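Local coordinates for VgrG protein (Vibrio cholerae, PDB 4DTH), which forms the actin cross-linking domain of a toxin, binds ATP and magnesium, and probably uses them to join G-actin monomers covalently, at residues A[32-37]-A[87-92]; A[42-47]-A[60-65]; A[226-231]-A[296-301]; A[281-286]-A[320-325]. All coordinates share one frame; numbering follows the deposited sequence. Where two conformers were deposited one is given.

Contact 1: residues A[32-37]-A[87-92]; sequences AGLVVA and HTVELV
Leu34 meets Val89 with its CD1 branch, which lies 3.5 Å from Val89 CG2 where the two side chains cross at a slant. Its CG stands between the backbone N and the carbonyl carbon (chi1 61°), a turn that brings the branch over to strand 85-97 although the side chain does not set out toward it. Leu34 also touches Phe118 of helix 101-124. One water bridges its carbonyl to Val89: it donates to Leu34 O over 2.7 Å and accepts from Val89 N. That water takes the place of the next direct rung of an antiparallel ladder, because the short strands diverge, their directions 104° apart. At Val35 the backbone passes close to the other strand, with CA 3.4 Å from His87 O, while its own backbone bonds go to Ala152 of strand 150-153. Val36 then makes the antiparallel hydrogen-bonded pair with His87. Val36 N donates to His87 O at 2.9 Å, and His87 N returns a bond of 2.8 Å to Val36 O. On the face shared by these two residues, Val36 CG1 lies near His87 CB. Val36 CB also packs 3.6 Å from Val89 CG2, the methyl already touched by Leu34, so one valine methyl meets both residues of strand 34-38. Within these segments the arrangement is one antiparallel bridge between splayed strands, and strand 85-97 continues from it toward the nucleotide and metal site: Glu90 is a ligand of a magnesium ion and Val92 lines the ATP pocket.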
loop_
_atom_site.group_PDB
_atom_site.type_symbol
_atom_site.label_atom_id
_atom_site.label_comp_id
_atom_site.label_asym_id
_atom_site.label_seq_id
_atom_site.Cartn_x
_atom_site.Cartn_y
_atom_site.Cartn_z
ATOM N N ALA A 32 12.184 -11.377 -8.284
ATOM C CA ALA A 32 13.332 -11.197 -9.172
ATOM C C ALA A 32 13.529 -12.486 -9.953
ATOM O O ALA A 32 13.241 -13.574 -9.441
ATOM C CB ALA A 32 14.589 -10.880 -8.373
ATOM N N GLY A 33 14.001 -12.352 -11.187
ATOM C CA GLY A 33 14.327 -13.488 -12.038
ATOM C C GLY A 33 13.400 -13.736 -13.202
ATOM O O GLY A 33 13.688 -14.607 -14.027
ATOM N N LEU A 34 12.263 -13.020 -13.255
ATOM C CA LEU A 34 11.287 -13.195 -14.329
ATOM C C LEU A 34 10.475 -11.936 -14.559
ATOM O O LEU A 34 10.533 -10.980 -13.771
ATOM C CB LEU A 34 10.341 -14.405 -14.054
ATOM C CG LEU A 34 9.454 -14.382 -12.788
ATOM C CD1 LEU A 34 8.270 -13.446 -12.929
ATOM C CD2 LEU A 34 8.848 -15.732 -12.541
ATOM N N VAL A 35 9.671 -11.974 -15.625
ATOM C CA VAL A 35 8.700 -10.943 -15.957
ATOM C C VAL A 35 7.390 -11.605 -16.398
ATOM O O VAL A 35 7.373 -12.783 -16.755
ATOM C CB VAL A 35 9.228 -9.994 -17.068
ATOM C CG1 VAL A 35 10.366 -9.093 -16.556
ATOM C CG2 VAL A 35 9.631 -10.771 -18.332
ATOM N N VAL A 36 6.307 -10.824 -16.397
ATOM C CA VAL A 36 5.019 -11.199 -16.967
ATOM C C VAL A 36 4.818 -10.256 -18.160
ATOM O O VAL A 36 5.134 -9.065 -18.066
ATOM C CB VAL A 36 3.813 -11.162 -15.979
ATOM C CG1 VAL A 36 3.568 -9.759 -15.409
ATOM C CG2 VAL A 36 2.535 -11.707 -16.637
ATOM N N ALA A 37 4.336 -10.785 -19.277
ATOM C CA ALA A 37 4.006 -9.940 -20.422
ATOM C C ALA A 37 2.513 -10.090 -20.646
ATOM O O ALA A 37 1.963 -11.188 -20.500
ATOM C CB ALA A 37 4.791 -10.339 -21.645
ATOM N N HIS A 87 6.230 -6.552 -17.498
ATOM C CA HIS A 87 6.222 -6.003 -16.147
ATOM C C HIS A 87 6.893 -6.959 -15.204
ATOM O O HIS A 87 6.885 -8.166 -15.446
ATOM C CB HIS A 87 4.780 -5.758 -15.657
ATOM C CG HIS A 87 3.968 -4.819 -16.501
ATOM N ND1 HIS A 87 3.770 -3.506 -16.128
ATOM C CD2 HIS A 87 3.275 -5.054 -17.639
ATOM C CE1 HIS A 87 3.000 -2.976 -17.065
ATOM N NE2 HIS A 87 2.683 -3.866 -17.995
ATOM N N THR A 88 7.383 -6.449 -14.078
ATOM C CA THR A 88 7.859 -7.321 -13.010
ATOM C C THR A 88 6.577 -7.924 -12.378
ATOM O O THR A 88 5.475 -7.399 -12.585
ATOM C CB THR A 88 8.688 -6.549 -11.974
ATOM O OG1 THR A 88 7.890 -5.502 -11.415
ATOM C CG2 THR A 88 9.977 -5.978 -12.563
ATOM N N VAL A 89 6.726 -9.022 -11.652
ATOM C CA VAL A 89 5.619 -9.691 -10.981
ATOM C C VAL A 89 5.686 -9.359 -9.500
ATOM O O VAL A 89 6.738 -9.495 -8.868
ATOM C CB VAL A 89 5.608 -11.221 -11.220
ATOM C CG1 VAL A 89 4.621 -11.928 -10.290
ATOM C CG2 VAL A 89 5.299 -11.551 -12.676
ATOM N N GLU A 90 4.551 -8.939 -8.940
ATOM C CA GLU A 90 4.463 -8.654 -7.522
ATOM C C GLU A 90 3.377 -9.520 -6.895
ATOM O O GLU A 90 2.247 -9.557 -7.393
ATOM C CB GLU A 90 4.191 -7.169 -7.286
ATOM C CG GLU A 90 4.160 -6.796 -5.811
ATOM C CD GLU A 90 3.816 -5.343 -5.574
ATOM O OE1 GLU A 90 2.832 -4.861 -6.179
ATOM O OE2 GLU A 90 4.513 -4.693 -4.764
ATOM N N LEU A 91 3.727 -10.215 -5.813
ATOM C CA LEU A 91 2.788 -11.059 -5.068
ATOM C C LEU A 91 2.232 -10.197 -3.944
ATOM O O LEU A 91 2.998 -9.616 -3.170
ATOM C CB LEU A 91 3.453 -12.344 -4.534
ATOM C CG LEU A 91 4.240 -13.203 -5.551
ATOM C CD1 LEU A 91 4.689 -14.504 -4.918
ATOM C CD2 LEU A 91 3.420 -13.474 -6.820
ATOM N N VAL A 92 0.900 -10.029 -3.934
ATOM C CA VAL A 92 0.206 -9.125 -2.998
ATOM C C VAL A 92 -0.734 -9.951 -2.130
ATOM O O VAL A 92 -1.711 -10.505 -2.637
ATOM C CB VAL A 92 -0.542 -7.994 -3.773
ATOM C CG1 VAL A 92 -1.271 -7.059 -2.811
ATOM C CG2 VAL A 92 0.415 -7.200 -4.662
HETATM O O HOH W 1 9.223 -10.125 -11.546
#

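Contact 2: residues A[42-47]-A[60-65]; sequences SAQKFG and LTKDMN. With GOL (glycerol), chain C.
Phe46 and Gly47 both face the single residue Leu60, a classic beta bulge in the antiparallel hairpin of strands 45-51 and 56-68. Two backbone bonds frame it: Phe46 N donates to Leu60 O at 3.0 Å, and Leu60 N donates to Gly47 O at 2.8 Å, the latter donor standing well above the carbonyl plane. The register thereby shifts by one residue between Lys45 and Gly47. The Phe46 ring, with CG between the backbone N and the carbonyl carbon (chi1 66°), turns one face to Leu60 CB, which sits 4.0 Å from the ring centroid in a CH-pi contact 17° off the normal. Thr61 C lies at the ring edge, near its plane. Val36 and Met38 of strand 34-38 also touch this ring. Before the bulge, Lys45 and Thr61 form a non-hydrogen-bonded pair, their side chains lying side by side with Lys45 CG 3.9 Å from Thr61 CG2. This face looks toward the nucleotide site: the Lys45 side chain is about 6 Å from ATP and that of Thr61 about 5 Å from a magnesium ion, while Thr61 OG1 is hydrogen-bonded to Glu90 O. Gln44 O accepts from Lys62 N. The Lys62 chain, extended beyond CG, carries its NZ to a glycerol, probably from the crystallisation liquor, whose O2 takes a bond from it; in one of two Gln44 conformers, and so doubtfully, O2 also reaches Gln44 OE1. The same ammonium donates to Ser42 O at 2.9 Å, approaching from 42° above the carbonyl plane.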
loop_
_atom_site.group_PDB
_atom_site.type_symbol
_atom_site.label_atom_id
_atom_site.label_comp_id
_atom_site.label_asym_id
_atom_site.label_seq_id
_atom_site.Cartn_x
_atom_site.Cartn_y
_atom_site.Cartn_z
ATOM N N SER A 42 -3.944 -3.795 -19.685
ATOM C CA SER A 42 -4.504 -4.979 -19.013
ATOM C C SER A 42 -4.733 -4.647 -17.538
ATOM O O SER A 42 -4.079 -3.745 -17.006
ATOM C CB SER A 42 -3.513 -6.142 -19.060
ATOM O OG SER A 42 -3.496 -6.806 -20.310
ATOM N N ALA A 43 -5.616 -5.403 -16.862
ATOM C CA ALA A 43 -5.844 -5.239 -15.428
ATOM C C ALA A 43 -4.566 -5.686 -14.706
ATOM O O ALA A 43 -3.823 -6.520 -15.240
ATOM C CB ALA A 43 -7.023 -6.091 -14.977
ATOM N N GLN A 44 -4.301 -5.111 -13.518
ATOM C CA GLN A 44 -3.102 -5.434 -12.750
ATOM C C GLN A 44 -3.081 -6.911 -12.313
ATOM O O GLN A 44 -2.033 -7.541 -12.372
ATOM C CB GLN A 44 -2.933 -4.485 -11.546
ATOM C CG GLN A 44 -3.111 -2.977 -11.853
ATOM C CD GLN A 44 -2.154 -2.404 -12.878
ATOM O OE1 GLN A 44 -2.565 -1.768 -13.858
ATOM N NE2 GLN A 44 -0.860 -2.590 -12.664
ATOM N N LYS A 45 -4.235 -7.465 -11.907
ATOM C CA LYS A 45 -4.342 -8.847 -11.440
ATOM C C LYS A 45 -4.495 -9.848 -12.572
ATOM O O LYS A 45 -5.340 -9.644 -13.438
ATOM C CB LYS A 45 -5.515 -8.990 -10.449
ATOM C CG LYS A 45 -5.254 -8.352 -9.089
ATOM C CD LYS A 45 -5.803 -6.940 -8.950
ATOM C CE LYS A 45 -7.128 -6.922 -8.233
ATOM N NZ LYS A 45 -7.254 -5.737 -7.350
ATOM N N PHE A 46 -3.676 -10.926 -12.570
ATOM C CA PHE A 46 -3.791 -11.986 -13.582
ATOM C C PHE A 46 -4.054 -13.358 -12.974
ATOM O O PHE A 46 -4.308 -14.330 -13.692
ATOM C CB PHE A 46 -2.624 -11.986 -14.586
ATOM C CG PHE A 46 -1.260 -12.326 -14.036
ATOM C CD1 PHE A 46 -0.442 -11.334 -13.502
ATOM C CD2 PHE A 46 -0.766 -13.622 -14.107
ATOM C CE1 PHE A 46 0.838 -11.643 -13.021
ATOM C CE2 PHE A 46 0.516 -13.929 -13.636
ATOM C CZ PHE A 46 1.305 -12.937 -13.090
ATOM N N GLY A 47 -4.051 -13.419 -11.648
ATOM C CA GLY A 47 -4.326 -14.655 -10.938
ATOM C C GLY A 47 -4.221 -14.523 -9.438
ATOM O O GLY A 47 -3.981 -13.433 -8.909
ATOM N N LEU A 60 -1.545 -12.518 -7.891
ATOM C CA LEU A 60 -0.432 -12.431 -8.836
ATOM C C LEU A 60 -0.703 -11.176 -9.645
ATOM O O LEU A 60 -1.761 -11.061 -10.278
ATOM C CB LEU A 60 -0.394 -13.666 -9.752
ATOM C CG LEU A 60 0.346 -14.882 -9.190
ATOM C CD1 LEU A 60 -0.509 -15.654 -8.218
ATOM C CD2 LEU A 60 0.768 -15.789 -10.305
ATOM N N THR A 61 0.209 -10.203 -9.571
ATOM C CA THR A 61 0.006 -8.932 -10.257
ATOM C C THR A 61 1.205 -8.511 -11.089
ATOM O O THR A 61 2.343 -8.903 -10.799
ATOM C CB THR A 61 -0.321 -7.782 -9.243
ATOM O OG1 THR A 61 0.856 -7.421 -8.513
ATOM C CG2 THR A 61 -1.455 -8.120 -8.264
ATOM N N LYS A 62 0.956 -7.642 -12.079
ATOM C CA LYS A 62 2.021 -6.974 -12.811
ATOM C C LYS A 62 2.375 -5.751 -11.953
ATOM O O LYS A 62 1.513 -5.215 -11.246
ATOM C CB LYS A 62 1.602 -6.574 -14.242
ATOM C CG LYS A 62 0.356 -5.693 -14.365
ATOM C CD LYS A 62 0.238 -5.113 -15.776
ATOM C CE LYS A 62 -1.092 -4.437 -15.978
ATOM N NZ LYS A 62 -1.155 -3.687 -17.264
ATOM N N ASP A 63 3.632 -5.330 -11.987
ATOM C CA ASP A 63 4.054 -4.217 -11.149
ATOM C C ASP A 63 4.771 -3.133 -11.959
ATOM O O ASP A 63 4.103 -2.245 -12.490
ATOM C CB ASP A 63 4.896 -4.762 -9.971
ATOM C CG ASP A 63 5.372 -3.781 -8.909
ATOM O OD1 ASP A 63 4.830 -2.652 -8.844
ATOM O OD2 ASP A 63 6.267 -4.155 -8.126
ATOM N N MET A 64 6.108 -3.211 -12.069
ATOM C CA MET A 64 6.908 -2.204 -12.763
ATOM C C MET A 64 6.970 -2.481 -14.249
ATOM O O MET A 64 7.426 -3.556 -14.641
ATOM C CB MET A 64 8.339 -2.135 -12.195
ATOM C CG MET A 64 8.394 -1.932 -10.708
ATOM S SD MET A 64 7.611 -0.394 -10.197
ATOM C CE MET A 64 7.800 -0.529 -8.426
ATOM N N ASN A 65 6.582 -1.486 -15.075
ATOM C CA ASN A 65 6.655 -1.617 -16.525
ATOM C C ASN A 65 8.129 -1.682 -16.965
ATOM O O ASN A 65 8.901 -0.759 -16.674
ATOM C CB ASN A 65 5.921 -0.462 -17.233
ATOM C CG ASN A 65 5.949 -0.574 -18.745
ATOM O OD1 ASN A 65 7.003 -0.490 -19.381
ATOM N ND2 ASN A 65 4.799 -0.787 -19.358
HETATM C C1 GOL C . 1.388 0.367 -16.830
HETATM O O1 GOL C . 2.312 0.243 -15.761
HETATM C C2 GOL C . -0.030 0.083 -16.391
HETATM O O2 GOL C . -0.114 -1.258 -15.908
HETATM C C3 GOL C . -0.948 0.240 -17.578
HETATM O O3 GOL C . -2.292 -0.053 -17.226
#

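Contact 3: residues A[226-231]-A[296-301]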
loop_
_atom_site.group_PDB
_atom_site.type_symbol
_atom_site.label_atom_id
_atom_site.label_comp_id
_atom_site.label_asym_id
_atom_site.label_seq_id
_atom_site.Cartn_x
_atom_site.Cartn_y
_atom_site.Cartn_z
ATOM N N ASN A 226 -6.733 13.214 19.579
ATOM C CA ASN A 226 -6.067 12.191 18.772
ATOM C C ASN A 226 -6.262 12.461 17.285
ATOM O O ASN A 226 -5.285 12.412 16.529
ATOM C CB ASN A 226 -6.582 10.789 19.138
ATOM C CG ASN A 226 -6.036 10.260 20.444
ATOM O OD1 ASN A 226 -4.876 10.442 20.783
ATOM N ND2 ASN A 226 -6.840 9.547 21.195
ATOM N N VAL A 227 -7.510 12.766 16.867
ATOM C CA VAL A 227 -7.822 13.069 15.464
ATOM C C VAL A 227 -7.054 14.322 15.036
ATOM O O VAL A 227 -6.454 14.332 13.957
ATOM C CB VAL A 227 -9.342 13.179 15.169
ATOM C CG1 VAL A 227 -9.594 13.653 13.734
ATOM C CG2 VAL A 227 -10.042 11.840 15.409
ATOM N N PHE A 228 -7.042 15.353 15.895
ATOM C CA PHE A 228 -6.320 16.591 15.600
ATOM C C PHE A 228 -4.837 16.319 15.385
ATOM O O PHE A 228 -4.290 16.799 14.402
ATOM C CB PHE A 228 -6.511 17.622 16.724
ATOM C CG PHE A 228 -5.669 18.867 16.563
ATOM C CD1 PHE A 228 -6.115 19.932 15.786
ATOM C CD2 PHE A 228 -4.450 18.992 17.219
ATOM C CE1 PHE A 228 -5.356 21.101 15.674
ATOM C CE2 PHE A 228 -3.698 20.171 17.114
ATOM C CZ PHE A 228 -4.153 21.205 16.329
ATOM N N ALA A 229 -4.185 15.561 16.293
ATOM C CA ALA A 229 -2.755 15.268 16.143
ATOM C C ALA A 229 -2.455 14.486 14.862
ATOM O O ALA A 229 -1.475 14.793 14.181
ATOM C CB ALA A 229 -2.237 14.514 17.346
ATOM N N TYR A 230 -3.306 13.506 14.527
ATOM C CA TYR A 230 -3.149 12.677 13.334
ATOM C C TYR A 230 -3.263 13.534 12.067
ATOM O O TYR A 230 -2.338 13.535 11.245
ATOM C CB TYR A 230 -4.195 11.542 13.340
ATOM C CG TYR A 230 -4.142 10.664 12.106
ATOM C CD1 TYR A 230 -3.113 9.741 11.925
ATOM C CD2 TYR A 230 -5.090 10.789 11.096
ATOM C CE1 TYR A 230 -3.047 8.948 10.783
ATOM C CE2 TYR A 230 -5.043 9.989 9.956
ATOM C CZ TYR A 230 -4.017 9.072 9.803
ATOM O OH TYR A 230 -3.956 8.305 8.670
ATOM N N LEU A 231 -4.390 14.261 11.912
ATOM C CA LEU A 231 -4.627 15.105 10.736
ATOM C C LEU A 231 -3.614 16.230 10.627
ATOM O O LEU A 231 -3.057 16.425 9.548
ATOM C CB LEU A 231 -6.054 15.673 10.731
ATOM C CG LEU A 231 -7.169 14.690 10.391
ATOM C CD1 LEU A 231 -8.525 15.377 10.455
ATOM C CD2 LEU A 231 -6.956 14.054 8.991
ATOM N N LYS A 296 -15.939 19.829 13.716
ATOM C CA LYS A 296 -15.859 21.264 13.413
ATOM C C LYS A 296 -14.734 21.914 14.228
ATOM O O LYS A 296 -13.923 22.646 13.657
ATOM C CB LYS A 296 -17.214 21.975 13.646
ATOM C CG LYS A 296 -18.187 21.862 12.464
ATOM C CD LYS A 296 -19.504 22.633 12.701
ATOM C CE LYS A 296 -20.447 22.561 11.517
ATOM N NZ LYS A 296 -21.745 23.243 11.760
ATOM N N ALA A 297 -14.646 21.584 15.534
ATOM C CA ALA A 297 -13.630 22.094 16.466
ATOM C C ALA A 297 -12.221 21.644 16.065
ATOM O O ALA A 297 -11.298 22.459 16.074
ATOM C CB ALA A 297 -13.945 21.649 17.888
ATOM N N VAL A 298 -12.059 20.364 15.669
ATOM C CA VAL A 298 -10.766 19.833 15.219
ATOM C C VAL A 298 -10.315 20.579 13.953
ATOM O O VAL A 298 -9.206 21.122 13.925
ATOM C CB VAL A 298 -10.811 18.290 14.992
ATOM C CG1 VAL A 298 -9.592 17.804 14.208
ATOM C CG2 VAL A 298 -10.933 17.533 16.310
ATOM N N MET A 299 -11.175 20.595 12.909
ATOM C CA MET A 299 -10.875 21.209 11.614
ATOM C C MET A 299 -10.533 22.686 11.705
ATOM O O MET A 299 -9.559 23.122 11.081
ATOM C CB MET A 299 -11.986 20.941 10.582
ATOM C CG MET A 299 -12.199 19.453 10.284
ATOM S SD MET A 299 -10.688 18.476 10.038
ATOM C CE MET A 299 -10.037 19.249 8.665
ATOM N N LYS A 300 -11.304 23.440 12.503
ATOM C CA LYS A 300 -11.094 24.873 12.715
ATOM C C LYS A 300 -9.700 25.153 13.294
ATOM O O LYS A 300 -9.073 26.134 12.894
ATOM C CB LYS A 300 -12.202 25.460 13.621
ATOM C CG LYS A 300 -13.169 26.402 12.895
ATOM C CD LYS A 300 -14.618 25.921 12.967
ATOM C CE LYS A 300 -15.587 26.774 12.182
ATOM N NZ LYS A 300 -16.811 27.060 12.978
ATOM N N HIS A 301 -9.190 24.266 14.170
ATOM C CA HIS A 301 -7.876 24.419 14.807
ATOM C C HIS A 301 -6.664 24.012 13.964
ATOM O O HIS A 301 -5.536 24.373 14.312
ATOM C CB HIS A 301 -7.854 23.750 16.184
ATOM C CG HIS A 301 -8.603 24.526 17.216
ATOM N ND1 HIS A 301 -9.946 24.302 17.454
ATOM C CD2 HIS A 301 -8.175 25.519 18.031
ATOM C CE1 HIS A 301 -10.290 25.155 18.410
ATOM N NE2 HIS A 301 -9.253 25.894 18.799
#
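Val298 pushes its CG1 methyl against the backbone of Phe228 in the apolar part of the contact. CG1 is anti to the backbone N (chi1 166°), which points it at the other helix to lie 3.8 Å from Phe228 CA. The same methyl touches Phe228 CB. More loosely, Val298 CG1 lies 4.2 Å from Val227 CG1. Further along, Leu231 CD1 meets Met299 SD at 3.8 Å, the two side chains crossing at about a right angle. Met299 starts out away from the other helix, and bends at chi2 and chi3 fold its sulfur back to the leucine. These residues join helices 221-245 and 292-307, which run in broadly the same direction in the helical part of the domain, their short segments 9.6 Å apart and crossing at -34°. Helix 204-212 closes one side of the pair, where Phe209 meets the Phe228 ring and also touches Val298. A second kind of contact sets aromatic carbon against carbonyl oxygen. The Phe228 ring presents its edge to the backbone of the partner helix, with CE1 3.5 Å from His301 O and Val298 O lying in the ring plane beside CD1. His301 CB packs on the same CE1. The remaining interaction is polar and stays within 296-301: His301 turns its ring back along its own helix, and ND1 donates to Ala297 O at 2.7 Å. This bond is nearly straight (170°) and lies in the imidazole plane, which fixes the ring rotation, whereas the backbone bond from His301 N to the same oxygen is weak.

Contact 4: residues A[281-286]-A[320-325]; sequences TKPSKI and QYFQDG
Ser284 places OG between its backbone N and carbonyl carbon (chi1 70°), directing the hydroxyl to Gly325, where it rests 3.6 Å from CA. Lys282 runs extended as far as CD and then bends at chi3 (-72°), which lays its methylenes along the Gly325 carbonyl with CE 3.3 Å from Gly325 O. Its ammonium is not hydrogen-bonded to that oxygen; the contact is made by the aliphatic chain. Pro283, the residue between these two in sequence, packs its CG 3.6 Å from Phe322 CD1, ring against ring at a slant. The Phe322 ring has further cover, since Tyr321 CD2 stands over the centre of one face and Tyr235 of helix 221-245 stacks with it.

Polar contact between the segments runs through a water. It accepts from Ser284 N over 3.0 Å and donates to Phe322 O over 2.6 Å, lying in the plane of the Phe322 ring at its edge. Phe322 O is further approached by Ser284 CB and takes a weak backbone bond from Gly325 N, so this carbonyl takes part both in the helix end and in the water bridge. The loop after strand 277-279 thus lies against the terminus of helix 312-323, which closes in a Schellman motif: Gly326 N bonds back to Tyr321 O, and Gly325, at positive phi (87°), is the C-prime residue.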
loop_
_atom_site.group_PDB
_atom_site.type_symbol
_atom_site.label_atom_id
_atom_site.label_comp_id
_atom_site.label_asym_id
_atom_site.label_seq_id
_atom_site.Cartn_x
_atom_site.Cartn_y
_atom_site.Cartn_z
ATOM N N THR A 281 -4.933 5.713 3.742
ATOM C CA THR A 281 -6.368 5.981 3.823
ATOM C C THR A 281 -6.582 7.469 3.676
ATOM O O THR A 281 -5.808 8.268 4.214
ATOM C CB THR A 281 -6.946 5.408 5.136
ATOM O OG1 THR A 281 -6.691 4.004 5.189
ATOM C CG2 THR A 281 -8.467 5.659 5.297
ATOM N N LYS A 282 -7.640 7.838 2.936
ATOM C CA LYS A 282 -8.044 9.227 2.714
ATOM C C LYS A 282 -8.195 9.942 4.071
ATOM O O LYS A 282 -9.010 9.511 4.892
ATOM C CB LYS A 282 -9.369 9.255 1.923
ATOM C CG LYS A 282 -9.923 10.647 1.600
ATOM C CD LYS A 282 -11.320 10.564 0.938
ATOM C CE LYS A 282 -11.294 10.046 -0.490
ATOM N NZ LYS A 282 -12.648 10.062 -1.101
ATOM N N PRO A 283 -7.389 11.004 4.334
ATOM C CA PRO A 283 -7.461 11.684 5.636
ATOM C C PRO A 283 -8.855 12.135 6.072
ATOM O O PRO A 283 -9.201 11.968 7.241
ATOM C CB PRO A 283 -6.498 12.867 5.457
ATOM C CG PRO A 283 -5.480 12.343 4.521
ATOM C CD PRO A 283 -6.308 11.580 3.504
ATOM N N SER A 284 -9.670 12.654 5.132
ATOM C CA SER A 284 -11.015 13.153 5.451
ATOM C C SER A 284 -11.969 12.101 6.054
ATOM O O SER A 284 -12.916 12.485 6.741
ATOM C CB SER A 284 -11.637 13.847 4.243
ATOM O OG SER A 284 -11.950 12.915 3.225
ATOM N N LYS A 285 -11.686 10.791 5.864
ATOM C CA LYS A 285 -12.517 9.710 6.424
ATOM C C LYS A 285 -12.524 9.718 7.958
ATOM O O LYS A 285 -13.557 9.409 8.562
ATOM C CB LYS A 285 -12.067 8.332 5.912
ATOM C CG LYS A 285 -12.322 8.065 4.413
ATOM C CD LYS A 285 -13.796 7.830 4.035
ATOM C CE LYS A 285 -14.346 6.487 4.463
ATOM N NZ LYS A 285 -15.756 6.310 4.033
ATOM N N ILE A 286 -11.387 10.084 8.588
ATOM C CA ILE A 286 -11.267 10.102 10.054
ATOM C C ILE A 286 -12.259 11.022 10.782
ATOM O O ILE A 286 -12.632 10.718 11.915
ATOM C CB ILE A 286 -9.802 10.214 10.553
ATOM C CG1 ILE A 286 -9.639 9.543 11.949
ATOM C CG2 ILE A 286 -9.316 11.673 10.536
ATOM C CD1 ILE A 286 -8.235 9.431 12.484
ATOM N N GLN A 320 -7.524 22.834 1.978
ATOM C CA GLN A 320 -8.619 22.578 1.027
ATOM C C GLN A 320 -8.477 21.220 0.340
ATOM O O GLN A 320 -9.467 20.501 0.190
ATOM C CB GLN A 320 -8.714 23.700 -0.032
ATOM C CG GLN A 320 -10.015 23.648 -0.865
ATOM C CD GLN A 320 -9.986 24.418 -2.173
ATOM O OE1 GLN A 320 -8.948 24.904 -2.636
ATOM N NE2 GLN A 320 -11.138 24.512 -2.826
ATOM N N TYR A 321 -7.244 20.871 -0.080
ATOM C CA TYR A 321 -6.965 19.612 -0.739
ATOM C C TYR A 321 -7.490 18.437 0.095
ATOM O O TYR A 321 -8.234 17.608 -0.424
ATOM C CB TYR A 321 -5.454 19.461 -0.995
ATOM C CG TYR A 321 -5.092 18.129 -1.607
ATOM C CD1 TYR A 321 -5.298 17.883 -2.963
ATOM C CD2 TYR A 321 -4.540 17.110 -0.832
ATOM C CE1 TYR A 321 -4.975 16.651 -3.531
ATOM C CE2 TYR A 321 -4.214 15.875 -1.387
ATOM C CZ TYR A 321 -4.430 15.652 -2.739
ATOM O OH TYR A 321 -4.103 14.448 -3.292
ATOM N N PHE A 322 -7.109 18.383 1.375
ATOM C CA PHE A 322 -7.539 17.296 2.246
ATOM C C PHE A 322 -9.016 17.352 2.628
ATOM O O PHE A 322 -9.620 16.302 2.843
ATOM C CB PHE A 322 -6.617 17.162 3.459
ATOM C CG PHE A 322 -5.268 16.584 3.092
ATOM C CD1 PHE A 322 -5.171 15.343 2.468
ATOM C CD2 PHE A 322 -4.097 17.285 3.363
ATOM C CE1 PHE A 322 -3.925 14.808 2.112
ATOM C CE2 PHE A 322 -2.850 16.753 3.007
ATOM C CZ PHE A 322 -2.773 15.514 2.393
ATOM N N GLN A 323 -9.580 18.565 2.706
ATOM C CA GLN A 323 -10.984 18.803 3.045
ATOM C C GLN A 323 -11.929 18.257 1.949
ATOM O O GLN A 323 -12.948 17.654 2.286
ATOM C CB GLN A 323 -11.194 20.307 3.304
ATOM C CG GLN A 323 -12.637 20.792 3.282
ATOM C CD GLN A 323 -12.661 22.292 3.410
ATOM O OE1 GLN A 323 -12.562 23.026 2.421
ATOM N NE2 GLN A 323 -12.739 22.774 4.643
ATOM N N ASP A 324 -11.565 18.426 0.651
ATOM C CA ASP A 324 -12.334 17.962 -0.497
ATOM C C ASP A 324 -12.106 16.471 -0.790
ATOM O O ASP A 324 -12.522 15.976 -1.835
ATOM C CB ASP A 324 -12.058 18.867 -1.714
ATOM C CG ASP A 324 -12.429 20.332 -1.513
ATOM O OD1 ASP A 324 -13.018 20.664 -0.450
ATOM O OD2 ASP A 324 -12.110 21.147 -2.401
ATOM N N GLY A 325 -11.445 15.776 0.139
ATOM C CA GLY A 325 -11.170 14.346 0.047
ATOM C C GLY A 325 -9.904 13.963 -0.693
ATOM O O GLY A 325 -9.820 12.865 -1.239
HETATM O O HOH W 2 -8.673 13.871 2.628
#

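In the fold
Contacts 1 and 2 belong to the beta part of the domain and touch: strands 56-68 and 85-97 are neighbours, joined by a probable hydrogen bond between Thr88 O and Asp63 N. Contact 1 is buried, contact 2 partly so, its exposed edge at Ala43 and Gln44; both rely on backbone hydrogen bonds and stand close to the magnesium and ATP region. Contacts 3 and 4 lie in the helical part, about 42 Å and 33 Å from contact 1 between centres. They meet through Leu231 and Tyr230 on Ile286. Contact 3 is buried, with apolar side chains; contact 4 is partly buried. Contacts 1 and 4 each have a bridging water, in contact 4 at a helix end.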